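Local coordinates for xylanase Y (Bacillus halodurans, PDB 1WU4), which hydrolyses xylooligosaccharides of three or more units, releasing xylose from the reducing end with inversion of the anomeric configuration, at residues Asp302-Lys307 against Glu314-His319; Glu287-Gln292 against Asp336-Lys341; Glu13-Phe18 against Gly330-Val335; Met99-Gly104 against Asn121-Ala126. The protein carries 1 engineered substitution. All coordinates share one frame; numbering follows the deposited sequence.

Contact 1 of 4, residues Asp302-Lys307 against Glu314-His319; sequences DYRRYK and EEKSLH
Glu-315 OE1 is gripped by two nitrogens of Arg-305. NE donates to it at 2.8 Å, and Arg-305 NH2 donates to the same Glu-315 OE1 at 2.9 Å. The oxygen lies in the guanidinium plane, at its edge. Both nitrogens reach OE1 from one face of the carboxylate, and the two planes are turned 47° apart. Glu-315 is stretched out, with CG anti to the backbone N (chi1 175°), and this carries its carboxylate to Arg-305. Phe-261 adds a cation-pi contact to the same guanidinium. In this (alpha/alpha)6 barrel a single antiparallel bridge joins strand 304-306 to the segment leading to helix 320-329. Arg-304 and Lys-316 form its non-hydrogen-bonded pair, with CA atoms 3.9 Å apart and diverging side chains. Two backbone bonds flank it: Arg-305 N donates to Glu-315 O at 3.0 Å, and Ser-317 N gives a nearly straight bond of 2.8 Å to Tyr-303 O. Beyond CB the paired side chains still meet, Arg-304 CD lying 3.5 Å from Lys-316 CD. Arg-304 turns its guanidinium to Asp-302, whose OD1 takes bonds from both NE and NH2. Ser-317 OG accepts from His-319 N in an ST turn. It also bonds Tyr-265 OH, while Lys-316 NZ bonds Glu-301 O. Arg-305 is about 9 Å from Asp-263, side chain to side chain; Asp-263 is the probable proton acceptor.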
loop_
_atom_site.group_PDB
_atom_site.type_symbol
_atom_site.label_atom_id
_atom_site.label_comp_id
_atom_site.label_asym_id
_atom_site.label_seq_id
_atom_site.Cartn_x
_atom_site.Cartn_y
_atom_site.Cartn_z
ATOM N N ASP A 302 -17.168 8.994 -15.284
ATOM C CA ASP A 302 -18.387 8.302 -14.879
ATOM C C ASP A 302 -18.169 7.186 -13.856
ATOM O O ASP A 302 -19.129 6.534 -13.443
ATOM C CB ASP A 302 -19.091 7.731 -16.117
ATOM C CG ASP A 302 -20.453 7.137 -15.797
ATOM O OD1 ASP A 302 -21.317 7.870 -15.269
ATOM O OD2 ASP A 302 -20.661 5.937 -16.076
ATOM N N TYR A 303 -16.921 6.955 -13.450
ATOM C CA TYR A 303 -16.643 5.909 -12.465
ATOM C C TYR A 303 -17.502 6.133 -11.221
ATOM O O TYR A 303 -17.588 7.249 -10.707
ATOM C CB TYR A 303 -15.172 5.909 -12.041
ATOM C CG TYR A 303 -14.164 5.462 -13.082
ATOM C CD1 TYR A 303 -14.547 4.766 -14.232
ATOM C CD2 TYR A 303 -12.806 5.693 -12.878
ATOM C CE1 TYR A 303 -13.589 4.310 -15.148
ATOM C CE2 TYR A 303 -11.854 5.249 -13.774
ATOM C CZ TYR A 303 -12.242 4.556 -14.905
ATOM O OH TYR A 303 -11.262 4.113 -15.763
ATOM N N ARG A 304 -18.118 5.063 -10.732
ATOM C CA ARG A 304 -18.983 5.134 -9.558
ATOM C C ARG A 304 -18.502 4.199 -8.467
ATOM O O ARG A 304 -17.439 3.589 -8.564
ATOM C CB ARG A 304 -20.401 4.666 -9.903
ATOM C CG ARG A 304 -20.973 5.148 -11.215
ATOM C CD ARG A 304 -21.279 6.625 -11.174
ATOM N NE ARG A 304 -21.983 7.044 -12.381
ATOM C CZ ARG A 304 -23.262 6.778 -12.635
ATOM N NH1 ARG A 304 -23.991 6.093 -11.761
ATOM N NH2 ARG A 304 -23.813 7.191 -13.769
ATOM N N ARG A 305 -19.311 4.122 -7.418
ATOM C CA ARG A 305 -19.098 3.171 -6.346
ATOM C C ARG A 305 -19.917 2.033 -6.961
ATOM O O ARG A 305 -20.982 2.283 -7.536
ATOM C CB ARG A 305 -19.767 3.624 -5.044
ATOM C CG ARG A 305 -19.707 2.576 -3.925
ATOM C CD ARG A 305 -20.656 2.896 -2.777
ATOM N NE ARG A 305 -20.298 4.116 -2.057
ATOM C CZ ARG A 305 -19.403 4.183 -1.076
ATOM N NH1 ARG A 305 -18.753 3.096 -0.680
ATOM N NH2 ARG A 305 -19.169 5.341 -0.476
ATOM N N TYR A 306 -19.427 0.804 -6.880
ATOM C CA TYR A 306 -20.157 -0.332 -7.443
ATOM C C TYR A 306 -20.278 -1.436 -6.413
ATOM O O TYR A 306 -19.395 -1.600 -5.568
ATOM C CB TYR A 306 -19.412 -0.937 -8.639
ATOM C CG TYR A 306 -19.070 0.016 -9.754
ATOM C CD1 TYR A 306 -19.985 0.295 -10.770
ATOM C CD2 TYR A 306 -17.830 0.649 -9.791
ATOM C CE1 TYR A 306 -19.670 1.182 -11.796
ATOM C CE2 TYR A 306 -17.507 1.536 -10.805
ATOM C CZ TYR A 306 -18.427 1.800 -11.802
ATOM O OH TYR A 306 -18.100 2.698 -12.790
ATOM N N LYS A 307 -21.372 -2.190 -6.471
ATOM C CA LYS A 307 -21.495 -3.344 -5.592
ATOM C C LYS A 307 -20.447 -4.239 -6.253
ATOM O O LYS A 307 -20.122 -4.038 -7.428
ATOM C CB LYS A 307 -22.891 -3.964 -5.693
ATOM C CG LYS A 307 -23.997 -3.015 -5.260
ATOM C CD LYS A 307 -25.367 -3.680 -5.238
ATOM C CE LYS A 307 -25.546 -4.555 -4.015
ATOM N NZ LYS A 307 -26.943 -5.068 -3.919
ATOM N N GLU A 314 -25.309 5.684 -7.623
ATOM C CA GLU A 314 -25.326 7.002 -8.244
ATOM C C GLU A 314 -24.031 7.719 -7.877
ATOM O O GLU A 314 -23.476 8.465 -8.681
ATOM C CB GLU A 314 -26.512 7.828 -7.745
ATOM C CG GLU A 314 -27.863 7.379 -8.266
ATOM C CD GLU A 314 -28.977 8.319 -7.849
ATOM O OE1 GLU A 314 -28.885 9.525 -8.163
ATOM O OE2 GLU A 314 -29.943 7.853 -7.208
ATOM N N GLU A 315 -23.554 7.480 -6.659
ATOM C CA GLU A 315 -22.334 8.117 -6.177
ATOM C C GLU A 315 -21.120 7.855 -7.058
ATOM O O GLU A 315 -20.829 6.715 -7.427
ATOM C CB GLU A 315 -22.024 7.671 -4.741
ATOM C CG GLU A 315 -20.693 8.216 -4.223
ATOM C CD GLU A 315 -20.430 7.894 -2.764
ATOM O OE1 GLU A 315 -20.889 6.839 -2.278
ATOM O OE2 GLU A 315 -19.739 8.700 -2.102
ATOM N N LYS A 316 -20.416 8.930 -7.395
ATOM C CA LYS A 316 -19.219 8.830 -8.214
ATOM C C LYS A 316 -18.032 8.435 -7.347
ATOM O O LYS A 316 -18.029 8.647 -6.134
ATOM C CB LYS A 316 -18.902 10.176 -8.872
ATOM C CG LYS A 316 -19.917 10.662 -9.891
ATOM C CD LYS A 316 -19.866 9.840 -11.164
ATOM C CE LYS A 316 -20.702 10.483 -12.258
ATOM N NZ LYS A 316 -20.194 11.841 -12.602
ATOM N N SER A 317 -17.027 7.850 -7.983
ATOM C CA SER A 317 -15.803 7.490 -7.292
ATOM C C SER A 317 -15.239 8.798 -6.747
ATOM O O SER A 317 -15.277 9.824 -7.432
ATOM C CB SER A 317 -14.813 6.880 -8.284
ATOM O OG SER A 317 -13.510 6.808 -7.732
ATOM N N LEU A 318 -14.728 8.772 -5.523
ATOM C CA LEU A 318 -14.148 9.973 -4.937
ATOM C C LEU A 318 -12.681 10.087 -5.338
ATOM O O LEU A 318 -12.059 11.133 -5.145
ATOM C CB LEU A 318 -14.265 9.935 -3.411
ATOM C CG LEU A 318 -15.653 10.226 -2.836
ATOM C CD1 LEU A 318 -15.657 9.946 -1.343
ATOM C CD2 LEU A 318 -16.026 11.676 -3.111
ATOM N N HIS A 319 -12.139 9.016 -5.914
ATOM C CA HIS A 319 -10.736 8.984 -6.316
ATOM C C HIS A 319 -10.539 8.274 -7.657
ATOM O O HIS A 319 -9.848 7.258 -7.735
ATOM C CB HIS A 319 -9.919 8.279 -5.227
ATOM C CG HIS A 319 -10.024 8.930 -3.884
ATOM N ND1 HIS A 319 -9.384 10.112 -3.579
ATOM C CD2 HIS A 319 -10.725 8.585 -2.777
ATOM C CE1 HIS A 319 -9.685 10.467 -2.342
ATOM N NE2 HIS A 319 -10.498 9.557 -1.834
#

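Contact 2 of 4, residues Glu287-Gln292 against Asp336-Lys341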
loop_
_atom_site.group_PDB
_atom_site.type_symbol
_atom_site.label_atom_id
_atom_site.label_comp_id
_atom_site.label_asym_id
_atom_site.label_seq_id
_atom_site.Cartn_x
_atom_site.Cartn_y
_atom_site.Cartn_z
ATOM N N GLU A 287 -7.611 -12.397 -12.810
ATOM C CA GLU A 287 -8.248 -11.416 -11.935
ATOM C C GLU A 287 -8.088 -10.006 -12.495
ATOM O O GLU A 287 -9.050 -9.237 -12.545
ATOM C CB GLU A 287 -7.644 -11.511 -10.530
ATOM C CG GLU A 287 -7.850 -10.293 -9.627
ATOM C CD GLU A 287 -9.304 -9.969 -9.338
ATOM O OE1 GLU A 287 -10.177 -10.854 -9.466
ATOM O OE2 GLU A 287 -9.578 -8.812 -8.959
ATOM N N ILE A 288 -6.876 -9.668 -12.924
ATOM C CA ILE A 288 -6.636 -8.346 -13.486
ATOM C C ILE A 288 -7.426 -8.186 -14.787
ATOM O O ILE A 288 -7.977 -7.118 -15.059
ATOM C CB ILE A 288 -5.128 -8.103 -13.721
ATOM C CG1 ILE A 288 -4.399 -8.046 -12.369
ATOM C CG2 ILE A 288 -4.914 -6.813 -14.499
ATOM C CD1 ILE A 288 -4.976 -7.042 -11.380
ATOM N N ASN A 289 -7.503 -9.250 -15.582
ATOM C CA ASN A 289 -8.265 -9.168 -16.822
ATOM C C ASN A 289 -9.736 -8.887 -16.519
ATOM O O ASN A 289 -10.391 -8.160 -17.258
ATOM C CB ASN A 289 -8.141 -10.459 -17.636
ATOM C CG ASN A 289 -6.775 -10.621 -18.266
ATOM O OD1 ASN A 289 -5.996 -9.668 -18.346
ATOM N ND2 ASN A 289 -6.482 -11.827 -18.736
ATOM N N LYS A 290 -10.247 -9.462 -15.432
ATOM C CA LYS A 290 -11.639 -9.246 -15.041
ATOM C C LYS A 290 -11.892 -7.785 -14.674
ATOM O O LYS A 290 -12.857 -7.175 -15.145
ATOM C CB LYS A 290 -12.011 -10.130 -13.844
ATOM C CG LYS A 290 -12.069 -11.620 -14.137
ATOM C CD LYS A 290 -12.387 -12.401 -12.870
ATOM C CE LYS A 290 -12.237 -13.895 -13.093
ATOM N NZ LYS A 290 -12.449 -14.667 -11.837
ATOM N N ILE A 291 -11.031 -7.226 -13.828
ATOM C CA ILE A 291 -11.185 -5.839 -13.409
ATOM C C ILE A 291 -11.078 -4.895 -14.603
ATOM O O ILE A 291 -11.911 -4.005 -14.781
ATOM C CB ILE A 291 -10.112 -5.428 -12.379
ATOM C CG1 ILE A 291 -10.228 -6.283 -11.118
ATOM C CG2 ILE A 291 -10.280 -3.954 -12.026
ATOM C CD1 ILE A 291 -9.156 -5.980 -10.082
ATOM N N GLN A 292 -10.051 -5.092 -15.421
ATOM C CA GLN A 292 -9.866 -4.232 -16.579
ATOM C C GLN A 292 -11.017 -4.392 -17.572
ATOM O O GLN A 292 -11.468 -3.413 -18.166
ATOM C CB GLN A 292 -8.506 -4.512 -17.226
ATOM C CG GLN A 292 -7.336 -4.176 -16.292
ATOM C CD GLN A 292 -5.978 -4.241 -16.973
ATOM O OE1 GLN A 292 -5.812 -4.892 -18.007
ATOM N NE2 GLN A 292 -4.990 -3.577 -16.379
ATOM N N ASP A 336 0.177 -9.472 -20.951
ATOM C CA ASP A 336 -0.364 -9.813 -22.264
ATOM C C ASP A 336 -1.887 -9.756 -22.264
ATOM O O ASP A 336 -2.534 -10.220 -23.204
ATOM C CB ASP A 336 0.094 -11.213 -22.681
ATOM C CG ASP A 336 1.596 -11.310 -22.847
ATOM O OD1 ASP A 336 2.161 -10.521 -23.636
ATOM O OD2 ASP A 336 2.216 -12.178 -22.195
ATOM N N GLY A 337 -2.456 -9.187 -21.207
ATOM C CA GLY A 337 -3.900 -9.082 -21.105
ATOM C C GLY A 337 -4.487 -8.225 -22.208
ATOM O O GLY A 337 -3.815 -7.335 -22.727
ATOM N N PRO A 338 -5.750 -8.459 -22.585
ATOM C CA PRO A 338 -6.392 -7.679 -23.648
ATOM C C PRO A 338 -6.518 -6.176 -23.391
ATOM O O PRO A 338 -6.600 -5.391 -24.335
ATOM C CB PRO A 338 -7.750 -8.368 -23.808
ATOM C CG PRO A 338 -8.010 -8.949 -22.451
ATOM C CD PRO A 338 -6.664 -9.489 -22.058
ATOM N N TYR A 339 -6.515 -5.770 -22.125
ATOM C CA TYR A 339 -6.659 -4.356 -21.782
ATOM C C TYR A 339 -5.442 -3.777 -21.073
ATOM O O TYR A 339 -5.463 -2.616 -20.656
ATOM C CB TYR A 339 -7.884 -4.171 -20.884
ATOM C CG TYR A 339 -9.090 -4.941 -21.364
ATOM C CD1 TYR A 339 -9.884 -4.460 -22.403
ATOM C CD2 TYR A 339 -9.407 -6.181 -20.810
ATOM C CE1 TYR A 339 -10.968 -5.201 -22.883
ATOM C CE2 TYR A 339 -10.481 -6.929 -21.280
ATOM C CZ TYR A 339 -11.257 -6.433 -22.316
ATOM O OH TYR A 339 -12.312 -7.179 -22.791
ATOM N N ALA A 340 -4.386 -4.570 -20.937
ATOM C CA ALA A 340 -3.182 -4.120 -20.240
ATOM C C ALA A 340 -2.593 -2.836 -20.815
ATOM O O ALA A 340 -2.348 -1.872 -20.086
ATOM C CB ALA A 340 -2.135 -5.227 -20.244
ATOM N N LYS A 341 -2.359 -2.832 -22.123
ATOM C CA LYS A 341 -1.798 -1.678 -22.820
ATOM C C LYS A 341 -2.703 -0.456 -22.682
ATOM O O LYS A 341 -2.236 0.650 -22.398
ATOM C CB LYS A 341 -1.618 -2.024 -24.301
ATOM C CG LYS A 341 -1.097 -0.902 -25.190
ATOM C CD LYS A 341 0.380 -0.639 -24.972
ATOM C CE LYS A 341 0.967 0.153 -26.136
ATOM N NZ LYS A 341 0.257 1.441 -26.361
HETATM O O HOH W 1 -6.145 -7.087 -19.538
#
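Helix 282-295 of the (alpha/alpha)6 barrel meets the turn that leads into helix 340-348, and Asn-289 and Gln-292 make the contact. They lie three residues apart on the helix. A single water joins them to the turn. It donates to Asn-289 OD1 at 2.8 Å and to Gln-292 OE1 at 2.7 Å. The same water accepts from Tyr-339 N at 2.9 Å. With these three bonds it bridges two side-chain carbonyls and a backbone N-H. Gln-292 is extended beyond CG, and this carries its amide over to the start of helix 340-348. Its NE2 bonds Asn-327 O and Ser-331 OG, which fixes the rotation of the amide and turns OE1 to the water. Asn-289 OD1 has a second partner in Ser-334 OG. The rest is van der Waals contact. Gln-292 CB lies 3.7 Å from Tyr-339 CB. The Tyr-339 ring has Pro-338 CB over one face and Gln-292 O over the opposite face, both offset toward the rim. Asn-289 OD1 comes within 3.5 Å of Gly-337 CA, and the Asn-289 side chain crosses the Pro-338 ring at about a right angle, with CG 4.0 Å from Pro-338 CD.

Contact 3 of 4, residues Glu13-Phe18 against Gly330-Val335; sequences EYRNLF and GSLASV
The backbones stay apart, the nearest CA atoms being those of Leu-17 and Leu-332 at 7.2 Å, and no direct hydrogen bond joins the segments. Side chains fill the gap. Leu-17 points at the 330-335 turn and uses both branches. Its CD2 sits 3.7 Å from Ser-331 CB and 4.1 Å from Leu-332 CD2. Its CD1 meets Val-335 CG1 at 4.0 Å. With CG anti to the backbone N (chi1 -165°) the branch point reaches toward the turn, and chi2 of 50° sets CD1 toward Val-335 and CD2 toward Ser-331 and Leu-332. The same Val-335 methyl lies over one face of the Arg-15 guanidinium, with CG1 3.6 Å from Arg-15 NE. At the group's edge, in its plane, NE donates to a water at 2.8 Å, and the water donates to Leu-332 O at 2.8 Å. Arg-15 NH1 forms a salt bridge with Glu-20, so the guanidinium is tied at two points. Helix 358-372 adds to the apolar patch, with Leu-372 against Leu-17 and Ala-371 against Leu-332. The N-terminal segment, with Asn-16 as N-cap of helix 17-20, packs on the loop, with its short 3-10 segment, that links helices 320-329 and 340-348 of the (alpha/alpha)6 barrel.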
loop_
_atom_site.group_PDB
_atom_site.type_symbol
_atom_site.label_atom_id
_atom_site.label_comp_id
_atom_site.label_asym_id
_atom_site.label_seq_id
_atom_site.Cartn_x
_atom_site.Cartn_y
_atom_site.Cartn_z
ATOM N N GLU A 13 15.819 -8.444 -11.645
ATOM C CA GLU A 13 15.563 -7.558 -12.776
ATOM C C GLU A 13 14.079 -7.198 -12.743
ATOM O O GLU A 13 13.216 -8.077 -12.679
ATOM C CB GLU A 13 15.916 -8.244 -14.099
ATOM C CG GLU A 13 17.412 -8.369 -14.340
ATOM C CD GLU A 13 17.747 -8.886 -15.727
ATOM O OE1 GLU A 13 18.950 -8.942 -16.065
ATOM O OE2 GLU A 13 16.812 -9.237 -16.478
ATOM N N TYR A 14 13.789 -5.901 -12.777
ATOM C CA TYR A 14 12.417 -5.418 -12.712
ATOM C C TYR A 14 11.892 -4.986 -14.067
ATOM O O TYR A 14 12.565 -4.280 -14.815
ATOM C CB TYR A 14 12.340 -4.263 -11.712
ATOM C CG TYR A 14 12.724 -4.698 -10.319
ATOM C CD1 TYR A 14 11.754 -5.060 -9.389
ATOM C CD2 TYR A 14 14.065 -4.827 -9.958
ATOM C CE1 TYR A 14 12.108 -5.543 -8.133
ATOM C CE2 TYR A 14 14.429 -5.311 -8.707
ATOM C CZ TYR A 14 13.445 -5.670 -7.801
ATOM O OH TYR A 14 13.800 -6.167 -6.569
ATOM N N ARG A 15 10.674 -5.412 -14.377
ATOM C CA ARG A 15 10.063 -5.086 -15.654
ATOM C C ARG A 15 9.680 -3.618 -15.758
ATOM O O ARG A 15 9.050 -3.064 -14.858
ATOM C CB ARG A 15 8.814 -5.947 -15.872
ATOM C CG ARG A 15 8.176 -5.773 -17.245
ATOM C CD ARG A 15 6.804 -6.427 -17.305
ATOM N NE ARG A 15 6.850 -7.848 -16.978
ATOM C CZ ARG A 15 7.299 -8.798 -17.794
ATOM N NH1 ARG A 15 7.746 -8.486 -19.004
ATOM N NH2 ARG A 15 7.304 -10.062 -17.396
ATOM N N ASN A 16 10.083 -2.993 -16.858
ATOM C CA ASN A 16 9.741 -1.603 -17.131
ATOM C C ASN A 16 8.609 -1.763 -18.138
ATOM O O ASN A 16 8.839 -1.799 -19.352
ATOM C CB ASN A 16 10.914 -0.867 -17.780
ATOM C CG ASN A 16 10.630 0.608 -17.990
ATOM O OD1 ASN A 16 9.472 1.022 -18.073
ATOM N ND2 ASN A 16 11.685 1.407 -18.091
ATOM N N LEU A 17 7.387 -1.883 -17.634
ATOM C CA LEU A 17 6.246 -2.087 -18.506
ATOM C C LEU A 17 5.994 -0.904 -19.428
ATOM O O LEU A 17 5.553 -1.089 -20.557
ATOM C CB LEU A 17 4.996 -2.416 -17.682
ATOM C CG LEU A 17 3.817 -3.009 -18.465
ATOM C CD1 LEU A 17 4.280 -4.181 -19.331
ATOM C CD2 LEU A 17 2.742 -3.457 -17.486
ATOM N N PHE A 18 6.268 0.312 -18.961
ATOM C CA PHE A 18 6.083 1.476 -19.824
ATOM C C PHE A 18 6.941 1.288 -21.077
ATOM O O PHE A 18 6.481 1.497 -22.202
ATOM C CB PHE A 18 6.541 2.773 -19.138
ATOM C CG PHE A 18 5.588 3.309 -18.104
ATOM C CD1 PHE A 18 4.246 3.519 -18.400
ATOM C CD2 PHE A 18 6.062 3.680 -16.850
ATOM C CE1 PHE A 18 3.388 4.097 -17.459
ATOM C CE2 PHE A 18 5.217 4.258 -15.905
ATOM C CZ PHE A 18 3.880 4.469 -16.208
ATOM N N GLY A 330 -1.961 -2.810 -12.028
ATOM C CA GLY A 330 -2.388 -4.195 -12.082
ATOM C C GLY A 330 -1.892 -4.912 -13.323
ATOM O O GLY A 330 -1.760 -6.134 -13.323
ATOM N N SER A 331 -1.615 -4.157 -14.382
ATOM C CA SER A 331 -1.136 -4.744 -15.630
ATOM C C SER A 331 0.143 -5.564 -15.458
ATOM O O SER A 331 0.455 -6.410 -16.293
ATOM C CB SER A 331 -0.910 -3.655 -16.680
ATOM O OG SER A 331 -2.133 -3.045 -17.050
ATOM N N LEU A 332 0.885 -5.325 -14.381
ATOM C CA LEU A 332 2.110 -6.085 -14.143
ATOM C C LEU A 332 1.791 -7.564 -13.918
ATOM O O LEU A 332 2.667 -8.419 -14.042
ATOM C CB LEU A 332 2.864 -5.522 -12.933
ATOM C CG LEU A 332 3.565 -4.177 -13.148
ATOM C CD1 LEU A 332 3.980 -3.597 -11.805
ATOM C CD2 LEU A 332 4.775 -4.359 -14.051
ATOM N N ALA A 333 0.534 -7.858 -13.591
ATOM C CA ALA A 333 0.102 -9.234 -13.358
ATOM C C ALA A 333 -0.549 -9.855 -14.595
ATOM O O ALA A 333 -0.947 -11.017 -14.570
ATOM C CB ALA A 333 -0.862 -9.288 -12.177
ATOM N N SER A 334 -0.661 -9.082 -15.670
ATOM C CA SER A 334 -1.249 -9.584 -16.912
ATOM C C SER A 334 -0.706 -8.737 -18.055
ATOM O O SER A 334 -1.451 -8.024 -18.732
ATOM C CB SER A 334 -2.773 -9.482 -16.863
ATOM O OG SER A 334 -3.356 -10.200 -17.940
ATOM N N VAL A 335 0.602 -8.826 -18.271
ATOM C CA VAL A 335 1.256 -8.036 -19.306
ATOM C C VAL A 335 0.735 -8.288 -20.719
ATOM O O VAL A 335 0.836 -7.417 -21.583
ATOM C CB VAL A 335 2.784 -8.251 -19.280
ATOM C CG1 VAL A 335 3.337 -7.856 -17.919
ATOM C CG2 VAL A 335 3.115 -9.695 -19.588
HETATM O O HOH W 2 5.329 -7.951 -14.649
#

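Contact 4 of 4, residues Met99-Gly104 against Asn121-Ala126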
loop_
_atom_site.group_PDB
_atom_site.type_symbol
_atom_site.label_atom_id
_atom_site.label_comp_id
_atom_site.label_asym_id
_atom_site.label_seq_id
_atom_site.Cartn_x
_atom_site.Cartn_y
_atom_site.Cartn_z
ATOM N N MET A 99 3.110 9.781 16.657
ATOM C CA MET A 99 2.148 8.712 16.436
ATOM C C MET A 99 2.337 7.448 17.268
ATOM O O MET A 99 1.358 6.799 17.629
ATOM C CB MET A 99 2.121 8.364 14.943
ATOM C CG MET A 99 2.019 9.600 14.049
ATOM S SD MET A 99 1.906 9.250 12.280
ATOM C CE MET A 99 0.151 9.458 12.019
ATOM N N TYR A 100 3.580 7.100 17.578
ATOM C CA TYR A 100 3.834 5.896 18.365
ATOM C C TYR A 100 3.169 5.997 19.733
ATOM O O TYR A 100 3.322 6.997 20.438
ATOM C CB TYR A 100 5.333 5.665 18.543
ATOM C CG TYR A 100 5.639 4.396 19.301
ATOM C CD1 TYR A 100 5.436 3.145 18.715
ATOM C CD2 TYR A 100 6.091 4.441 20.618
ATOM C CE1 TYR A 100 5.679 1.971 19.424
ATOM C CE2 TYR A 100 6.335 3.275 21.336
ATOM C CZ TYR A 100 6.127 2.045 20.733
ATOM O OH TYR A 100 6.368 0.893 21.443
ATOM N N MET A 101 2.436 4.956 20.108
ATOM C CA MET A 101 1.733 4.942 21.383
ATOM C C MET A 101 2.434 4.145 22.473
ATOM O O MET A 101 2.758 2.975 22.295
ATOM C CB MET A 101 0.319 4.395 21.190
ATOM C CG MET A 101 -0.544 5.252 20.281
ATOM S SD MET A 101 -2.229 4.633 20.101
ATOM C CE MET A 101 -1.992 3.347 18.869
ATOM N N THR A 102 2.654 4.792 23.612
ATOM C CA THR A 102 3.300 4.144 24.743
ATOM C C THR A 102 2.272 3.751 25.798
ATOM O O THR A 102 2.585 3.009 26.725
ATOM C CB THR A 102 4.324 5.074 25.412
ATOM O OG1 THR A 102 3.671 6.282 25.818
ATOM C CG2 THR A 102 5.457 5.401 24.455
ATOM N N GLU A 103 1.045 4.245 25.648
ATOM C CA GLU A 103 -0.011 3.964 26.616
ATOM C C GLU A 103 -1.292 3.465 25.962
ATOM O O GLU A 103 -1.495 3.627 24.758
ATOM C CB GLU A 103 -0.320 5.232 27.414
ATOM C CG GLU A 103 0.915 5.944 27.940
ATOM C CD GLU A 103 0.607 7.322 28.492
ATOM O OE1 GLU A 103 0.016 8.146 27.760
ATOM O OE2 GLU A 103 0.964 7.585 29.658
ATOM N N GLY A 104 -2.160 2.864 26.767
ATOM C CA GLY A 104 -3.420 2.369 26.248
ATOM C C GLY A 104 -3.350 0.949 25.725
ATOM O O GLY A 104 -2.277 0.345 25.667
ATOM N N ASN A 121 -5.538 12.094 17.088
ATOM C CA ASN A 121 -6.987 12.215 16.958
ATOM C C ASN A 121 -7.655 10.931 17.425
ATOM O O ASN A 121 -8.872 10.878 17.601
ATOM C CB ASN A 121 -7.389 12.469 15.501
ATOM C CG ASN A 121 -6.966 13.832 15.006
ATOM O OD1 ASN A 121 -7.160 14.838 15.690
ATOM N ND2 ASN A 121 -6.395 13.879 13.807
ATOM N N SER A 122 -6.844 9.900 17.626
ATOM C CA SER A 122 -7.334 8.595 18.043
ATOM C C SER A 122 -6.170 7.786 18.600
ATOM O O SER A 122 -5.014 8.099 18.328
ATOM C CB SER A 122 -7.927 7.877 16.825
ATOM O OG SER A 122 -8.206 6.516 17.090
ATOM N N TRP A 123 -6.475 6.767 19.394
ATOM C CA TRP A 123 -5.438 5.897 19.933
ATOM C C TRP A 123 -5.573 4.525 19.281
ATOM O O TRP A 123 -5.042 3.532 19.768
ATOM C CB TRP A 123 -5.548 5.788 21.456
ATOM C CG TRP A 123 -4.830 6.890 22.191
ATOM C CD1 TRP A 123 -4.555 8.147 21.726
ATOM C CD2 TRP A 123 -4.341 6.846 23.536
ATOM N NE1 TRP A 123 -3.927 8.888 22.701
ATOM C CE2 TRP A 123 -3.783 8.113 23.822
ATOM C CE3 TRP A 123 -4.322 5.858 24.531
ATOM C CZ2 TRP A 123 -3.214 8.420 25.064
ATOM C CZ3 TRP A 123 -3.757 6.163 25.766
ATOM C CH2 TRP A 123 -3.211 7.436 26.019
ATOM N N GLY A 124 -6.299 4.489 18.171
ATOM C CA GLY A 124 -6.473 3.248 17.438
ATOM C C GLY A 124 -5.552 3.263 16.229
ATOM O O GLY A 124 -5.364 4.311 15.612
ATOM N N PRO A 125 -4.957 2.118 15.869
ATOM C CA PRO A 125 -4.049 2.019 14.721
ATOM C C PRO A 125 -4.721 1.520 13.443
ATOM O O PRO A 125 -5.871 1.088 13.459
ATOM C CB PRO A 125 -3.005 1.034 15.215
ATOM C CG PRO A 125 -3.863 0.042 15.955
ATOM C CD PRO A 125 -4.840 0.925 16.729
ATOM N N ALA A 126 -3.984 1.593 12.341
ATOM C CA ALA A 126 -4.458 1.123 11.042
ATOM C C ALA A 126 -3.384 0.149 10.556
ATOM O O ALA A 126 -2.307 0.565 10.136
ATOM C CB ALA A 126 -4.596 2.290 10.073
#
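Trp-123, Met-101 and Glu-103 bury the most surface here. Met-101 points at the 121-126 segment and lays its thioether against the root of Trp-123. SD is 3.8 Å from Trp-123 CB and only 3.0 Å from Trp-123 O. It also makes an oblique Met-aromatic contact, with SD 4.6 Å from the centroid of the five-membered ring and 36° off the ring normal. The chain runs straight to the sulfur and then bends (chi3 -81°), which sends CE past the carbonyl of Trp-123 toward the proline. There Met-101 CE lies 4.3 Å from Pro-125 CD. Both segments are irregular loops of the (alpha/alpha)6 barrel. They follow helix 85-99 and precede helix 127-144, with strand 113-114 between them. Further along the same side of the indole, at its six-membered ring, lies Glu-103. Glu-103 O approaches Trp-123 CZ3 to 3.5 Å. Its carboxylate lies obliquely to the ring, the planes 38° apart, with Glu-103 OE1 3.7 Å from Trp-123 CH2. Gly-104 follows, its N 3.8 Å from Trp-123 CZ3. Ser-122 OG accepts from Gly-124 N, an ST turn with Trp-123 between them. Pro-125 packs on His-106 and Met-177. Its side chain is about 11 Å from that of Glu-70, the probable proton donor.

Overall arrangement
Along the chain, contact 4 closes first. Contact 1 is nested inside the loop closed by contact 2, and contact 3 spans both contact 1 and contact 4. Contacts 2 and 3 interlock: their centres are 12 Å apart, and they touch through the polar side chains of helix 282-295 and the serines of 330-335. They join the N-terminal segment, helix 282-295 and the start of helix 340-348 on one side of the chain's centre, in the (alpha/alpha)6 barrel fold. Contact 1 follows helix 282-295 and lies 20 Å from contact 2, centre to centre. Contact 4 is on the opposite side of the chain's centre, about 40 Å from contact 2 between centres. Contacts 1 and 4 lie nearer the probable catalytic residues.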